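Local atomic coordinates of putative carboxynorspermidine decarboxylase protein (Sinorhizobium meliloti, PDB entry 3MT1), a protein that probably catalyses the pyridoxal 5'-phosphate-dependent decarboxylation of carboxynorspermidine and carboxyspermidine to norspermidine and spermidine. Residues 86-100 with 107-119. Numbering follows the deposited sequence.
Sequences IDEVVSHADKIIFNS and FADKAAGIARGLR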
loop_
_atom_site.group_PDB
_atom_site.type_symbol
_atom_site.label_atom_id
_atom_site.label_comp_id
_atom_site.label_asym_id
_atom_site.label_seq_id
_atom_site.Cartn_x
_atom_site.Cartn_y
_atom_site.Cartn_z
ATOM N N ILE B 86 8.455 -17.637 -16.630
ATOM C CA ILE B 86 7.923 -19.002 -16.653
ATOM C C ILE B 86 8.927 -20.100 -16.319
ATOM O O ILE B 86 8.611 -21.022 -15.549
ATOM C CB ILE B 86 7.237 -19.340 -18.025
ATOM C CG1 ILE B 86 6.380 -20.613 -17.948
ATOM C CG2 ILE B 86 8.263 -19.486 -19.155
ATOM C CD1 ILE B 86 5.375 -20.664 -16.830
ATOM N N ASP B 87 10.119 -20.011 -16.897
ATOM C CA ASP B 87 11.088 -21.060 -16.740
ATOM C C ASP B 87 11.569 -21.092 -15.310
ATOM O O ASP B 87 11.770 -22.167 -14.753
ATOM C CB ASP B 87 12.250 -20.908 -17.732
ATOM C CG ASP B 87 12.041 -21.750 -19.047
ATOM O OD1 ASP B 87 11.808 -22.998 -18.939
ATOM O OD2 ASP B 87 12.137 -21.179 -20.182
ATOM N N GLU B 88 11.725 -19.927 -14.694
ATOM C CA GLU B 88 12.149 -19.900 -13.332
ATOM C C GLU B 88 10.996 -20.344 -12.447
ATOM O O GLU B 88 11.193 -21.026 -11.435
ATOM C CB GLU B 88 12.648 -18.529 -12.925
ATOM C CG GLU B 88 13.528 -18.615 -11.692
ATOM C CD GLU B 88 13.971 -17.257 -11.152
ATOM O OE1 GLU B 88 14.307 -16.351 -11.988
ATOM O OE2 GLU B 88 13.993 -17.108 -9.887
ATOM N N VAL B 89 9.780 -19.990 -12.830
ATOM C CA VAL B 89 8.675 -20.427 -12.024
ATOM C C VAL B 89 8.694 -21.958 -12.006
ATOM O O VAL B 89 8.732 -22.573 -10.920
ATOM C CB VAL B 89 7.347 -19.851 -12.501
ATOM C CG1 VAL B 89 6.225 -20.359 -11.653
ATOM C CG2 VAL B 89 7.364 -18.338 -12.427
ATOM N N VAL B 90 8.743 -22.560 -13.207
ATOM C CA VAL B 90 8.680 -24.015 -13.360
ATOM C C VAL B 90 9.737 -24.739 -12.535
ATOM O O VAL B 90 9.465 -25.772 -11.938
ATOM C CB VAL B 90 8.720 -24.474 -14.847
ATOM C CG1 VAL B 90 9.023 -25.997 -14.956
ATOM C CG2 VAL B 90 7.385 -24.153 -15.520
ATOM N N SER B 91 10.935 -24.188 -12.476
ATOM C CA SER B 91 11.984 -24.825 -11.710
ATOM C C SER B 91 11.795 -24.765 -10.199
ATOM O O SER B 91 12.414 -25.520 -9.512
ATOM C CB SER B 91 13.336 -24.244 -12.070
ATOM O OG SER B 91 13.382 -22.918 -11.643
ATOM N N HIS B 92 10.948 -23.889 -9.677
ATOM C CA HIS B 92 10.702 -23.849 -8.216
ATOM C C HIS B 92 9.463 -24.660 -7.849
ATOM O O HIS B 92 9.370 -25.147 -6.740
ATOM C CB HIS B 92 10.505 -22.415 -7.658
ATOM C CG HIS B 92 11.726 -21.543 -7.709
ATOM N ND1 HIS B 92 12.865 -21.804 -6.980
ATOM C CD2 HIS B 92 11.968 -20.385 -8.370
ATOM C CE1 HIS B 92 13.767 -20.864 -7.219
ATOM N NE2 HIS B 92 13.246 -19.990 -8.059
ATOM N N ALA B 93 8.527 -24.797 -8.781
ATOM C CA ALA B 93 7.210 -25.346 -8.473
ATOM C C ALA B 93 7.130 -26.859 -8.665
ATOM O O ALA B 93 7.791 -27.406 -9.539
ATOM C CB ALA B 93 6.143 -24.657 -9.326
ATOM N N ASP B 94 6.307 -27.526 -7.859
ATOM C CA ASP B 94 5.935 -28.927 -8.086
ATOM C C ASP B 94 4.656 -29.046 -8.886
ATOM O O ASP B 94 4.452 -29.988 -9.632
ATOM C CB ASP B 94 5.746 -29.617 -6.749
ATOM C CG ASP B 94 7.038 -29.724 -5.989
ATOM O OD1 ASP B 94 8.013 -30.229 -6.582
ATOM O OD2 ASP B 94 7.092 -29.288 -4.820
ATOM N N LYS B 95 3.784 -28.075 -8.714
ATOM C CA LYS B 95 2.589 -27.981 -9.491
ATOM C C LYS B 95 2.514 -26.557 -9.997
ATOM O O LYS B 95 3.015 -25.608 -9.345
ATOM C CB LYS B 95 1.378 -28.383 -8.646
ATOM C CG LYS B 95 1.406 -29.889 -8.341
ATOM C CD LYS B 95 0.133 -30.400 -7.702
ATOM C CE LYS B 95 0.200 -31.874 -7.283
ATOM N NZ LYS B 95 1.235 -32.068 -6.213
ATOM N N ILE B 96 1.934 -26.413 -11.188
ATOM C CA ILE B 96 1.731 -25.100 -11.790
ATOM C C ILE B 96 0.298 -25.067 -12.261
ATOM O O ILE B 96 -0.221 -26.071 -12.735
ATOM C CB ILE B 96 2.733 -24.815 -12.946
ATOM C CG1 ILE B 96 2.664 -23.330 -13.350
ATOM C CG2 ILE B 96 2.492 -25.717 -14.123
ATOM C CD1 ILE B 96 3.764 -22.901 -14.314
ATOM N N ILE B 97 -0.350 -23.929 -12.076
ATOM C CA ILE B 97 -1.735 -23.772 -12.439
ATOM C C ILE B 97 -1.908 -22.578 -13.350
ATOM O O ILE B 97 -1.280 -21.516 -13.162
ATOM C CB ILE B 97 -2.599 -23.637 -11.203
ATOM C CG1 ILE B 97 -2.528 -24.957 -10.435
ATOM C CG2 ILE B 97 -4.050 -23.266 -11.564
ATOM C CD1 ILE B 97 -2.220 -24.789 -8.979
ATOM N N PHE B 98 -2.733 -22.785 -14.375
ATOM C CA PHE B 98 -2.967 -21.765 -15.373
ATOM C C PHE B 98 -4.380 -21.330 -15.289
ATOM O O PHE B 98 -5.272 -22.131 -14.974
ATOM C CB PHE B 98 -2.665 -22.252 -16.772
ATOM C CG PHE B 98 -1.301 -22.836 -16.917
ATOM C CD1 PHE B 98 -0.209 -22.017 -17.164
ATOM C CD2 PHE B 98 -1.100 -24.219 -16.794
ATOM C CE1 PHE B 98 1.065 -22.560 -17.293
ATOM C CE2 PHE B 98 0.147 -24.762 -16.924
ATOM C CZ PHE B 98 1.241 -23.925 -17.171
ATOM N N ASN B 99 -4.560 -20.044 -15.585
ATOM C CA ASN B 99 -5.832 -19.359 -15.469
ATOM C C ASN B 99 -6.799 -19.689 -16.603
ATOM O O ASN B 99 -8.012 -19.568 -16.453
ATOM C CB ASN B 99 -5.590 -17.850 -15.402
ATOM C CG ASN B 99 -6.791 -17.093 -14.872
ATOM O OD1 ASN B 99 -7.174 -17.265 -13.715
ATOM N ND2 ASN B 99 -7.391 -16.247 -15.716
ATOM N N SER B 100 -6.255 -20.114 -17.732
ATOM C CA SER B 100 -7.032 -20.207 -18.959
ATOM C C SER B 100 -6.380 -21.228 -19.860
ATOM O O SER B 100 -5.192 -21.539 -19.695
ATOM C CB SER B 100 -7.059 -18.849 -19.662
ATOM O OG SER B 100 -5.755 -18.530 -20.125
ATOM N N PHE B 107 2.130 -22.351 -22.423
ATOM C CA PHE B 107 3.229 -22.664 -21.534
ATOM C C PHE B 107 3.409 -24.145 -21.284
ATOM O O PHE B 107 4.393 -24.546 -20.694
ATOM C CB PHE B 107 3.082 -21.885 -20.227
ATOM C CG PHE B 107 3.220 -20.404 -20.402
ATOM C CD1 PHE B 107 4.356 -19.869 -21.004
ATOM C CD2 PHE B 107 2.224 -19.542 -19.965
ATOM C CE1 PHE B 107 4.494 -18.489 -21.172
ATOM C CE2 PHE B 107 2.350 -18.164 -20.135
ATOM C CZ PHE B 107 3.481 -17.636 -20.740
ATOM N N ALA B 108 2.460 -24.943 -21.758
ATOM C CA ALA B 108 2.541 -26.413 -21.723
ATOM C C ALA B 108 3.964 -26.944 -21.851
ATOM O O ALA B 108 4.449 -27.633 -20.940
ATOM C CB ALA B 108 1.686 -27.006 -22.804
ATOM N N ASP B 109 4.631 -26.620 -22.965
ATOM C CA ASP B 109 5.994 -27.109 -23.226
ATOM C C ASP B 109 6.980 -26.847 -22.095
ATOM O O ASP B 109 7.655 -27.760 -21.632
ATOM C CB ASP B 109 6.542 -26.595 -24.562
ATOM C CG ASP B 109 6.142 -27.472 -25.710
ATOM O OD1 ASP B 109 5.719 -28.613 -25.458
ATOM O OD2 ASP B 109 6.252 -27.040 -26.868
ATOM N N LYS B 110 7.048 -25.608 -21.643
ATOM C CA LYS B 110 7.950 -25.235 -20.562
ATOM C C LYS B 110 7.634 -25.922 -19.217
ATOM O O LYS B 110 8.552 -26.233 -18.443
ATOM C CB LYS B 110 7.973 -23.721 -20.427
ATOM C CG LYS B 110 8.940 -23.092 -21.382
ATOM C CD LYS B 110 8.493 -21.698 -21.783
ATOM C CE LYS B 110 9.640 -20.869 -22.394
ATOM N NZ LYS B 110 10.579 -21.729 -23.170
ATOM N N ALA B 111 6.349 -26.191 -18.977
ATOM C CA ALA B 111 5.899 -26.806 -17.730
ATOM C C ALA B 111 5.860 -28.340 -17.826
ATOM O O ALA B 111 5.300 -29.016 -16.955
ATOM C CB ALA B 111 4.525 -26.239 -17.336
ATOM N N ALA B 112 6.457 -28.882 -18.887
ATOM C CA ALA B 112 6.359 -30.307 -19.196
ATOM C C ALA B 112 6.849 -31.231 -18.080
ATOM O O ALA B 112 6.350 -32.335 -17.945
ATOM C CB ALA B 112 7.090 -30.617 -20.495
ATOM N N GLY B 113 7.822 -30.796 -17.287
ATOM C CA GLY B 113 8.409 -31.696 -16.296
ATOM C C GLY B 113 7.634 -31.871 -15.002
ATOM O O GLY B 113 7.936 -32.747 -14.213
ATOM N N ILE B 114 6.645 -31.021 -14.770
ATOM C CA ILE B 114 5.909 -31.025 -13.529
ATOM C C ILE B 114 4.434 -31.172 -13.830
ATOM O O ILE B 114 4.028 -31.056 -14.998
ATOM C CB ILE B 114 6.167 -29.731 -12.698
ATOM C CG1 ILE B 114 5.894 -28.479 -13.543
ATOM C CG2 ILE B 114 7.605 -29.731 -12.098
ATOM C CD1 ILE B 114 5.854 -27.201 -12.761
ATOM N N ALA B 115 3.652 -31.432 -12.781
ATOM C CA ALA B 115 2.194 -31.582 -12.858
ATOM C C ALA B 115 1.514 -30.243 -13.219
ATOM O O ALA B 115 1.833 -29.212 -12.635
ATOM C CB ALA B 115 1.639 -32.128 -11.527
ATOM N N ARG B 116 0.596 -30.264 -14.183
ATOM C CA ARG B 116 -0.047 -29.058 -14.643
ATOM C C ARG B 116 -1.512 -29.101 -14.262
ATOM O O ARG B 116 -2.146 -30.169 -14.284
ATOM C CB ARG B 116 0.143 -28.892 -16.159
ATOM C CG ARG B 116 1.622 -28.631 -16.577
ATOM C CD ARG B 116 1.907 -28.867 -18.069
ATOM N NE ARG B 116 1.361 -30.139 -18.559
ATOM C CZ ARG B 116 1.916 -31.338 -18.385
ATOM N NH1 ARG B 116 3.065 -31.487 -17.722
ATOM N NH2 ARG B 116 1.312 -32.405 -18.873
ATOM N N GLY B 117 -2.035 -27.936 -13.896
ATOM C CA GLY B 117 -3.420 -27.772 -13.475
ATOM C C GLY B 117 -4.084 -26.621 -14.190
ATOM O O GLY B 117 -3.434 -25.825 -14.867
ATOM N N LEU B 118 -5.400 -26.529 -14.062
ATOM C CA LEU B 118 -6.154 -25.494 -14.746
ATOM C C LEU B 118 -7.153 -24.966 -13.741
ATOM O O LEU B 118 -7.752 -25.741 -13.010
ATOM C CB LEU B 118 -6.864 -26.088 -15.981
ATOM C CG LEU B 118 -7.684 -25.138 -16.873
ATOM C CD1 LEU B 118 -6.794 -24.386 -17.868
ATOM C CD2 LEU B 118 -8.804 -25.853 -17.619
ATOM N N ARG B 119 -7.330 -23.654 -13.682
ATOM C CA ARG B 119 -8.359 -23.100 -12.812
ATOM C C ARG B 119 -9.742 -23.196 -13.431
ATOM O O ARG B 119 -9.946 -22.886 -14.609
ATOM C CB ARG B 119 -8.079 -21.644 -12.481
ATOM C CG ARG B 119 -8.960 -21.140 -11.378
ATOM C CD ARG B 119 -8.727 -19.701 -11.086
ATOM N NE ARG B 119 -9.543 -19.271 -9.955
ATOM C CZ ARG B 119 -9.328 -18.164 -9.253
ATOM N NH1 ARG B 119 -8.302 -17.364 -9.560
ATOM N NH2 ARG B 119 -10.132 -17.866 -8.237
#
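Phe98 meets Gly117, Arg116, Ala111 and Phe107 in turn, a worked example of how a barrel strand is packed against the end of the following helix, the loop after it and the next strand. From CB, 4.1 Å from Gly117 O, the ring leaves with CG anti to the carbonyl carbon (chi1 -53°), which carries it across to the neighbouring strand and the end of the helix. Its CD2 passes that same Gly117 O, and CE2 the CG of Arg116, which runs alongside, pointing the same way. CZ reaches Ala111 CB near the ring plane, and CE1 meets Phe107 CB at 3.6 Å. A serine here would probably open a gap beside Phe107 CB and Ala111 CB and take the ring edge away from Arg116 CG. Further out, Ile86 CD1 lies over one face of the Phe107 ring, while Ile96 CG2 touches both Ala111 CB (3.8 Å) and Ile114 CD1. The Ile114 tip also packs on Val90 CG1. At the exposed margin, Asp87 OD2 forms a salt bridge with Lys110 NZ at 3.4 Å. Strands 95-98 and 115-119 run parallel, joined by four backbone hydrogen bonds, from Ile96 N to Ala115 O, Gly117 N to Ile96 O (2.8 Å), Phe98 N to Gly117 O and Arg119 N to Phe98 O (2.9 Å). Lys95 extends on the other face, its NZ bridged to Glu73. With helix 101-107 between them, these neighbouring strands form a beta-alpha-beta crossover of the eight-stranded parallel barrel characteristic of class-II Orn/Lys/Arg decarboxylases.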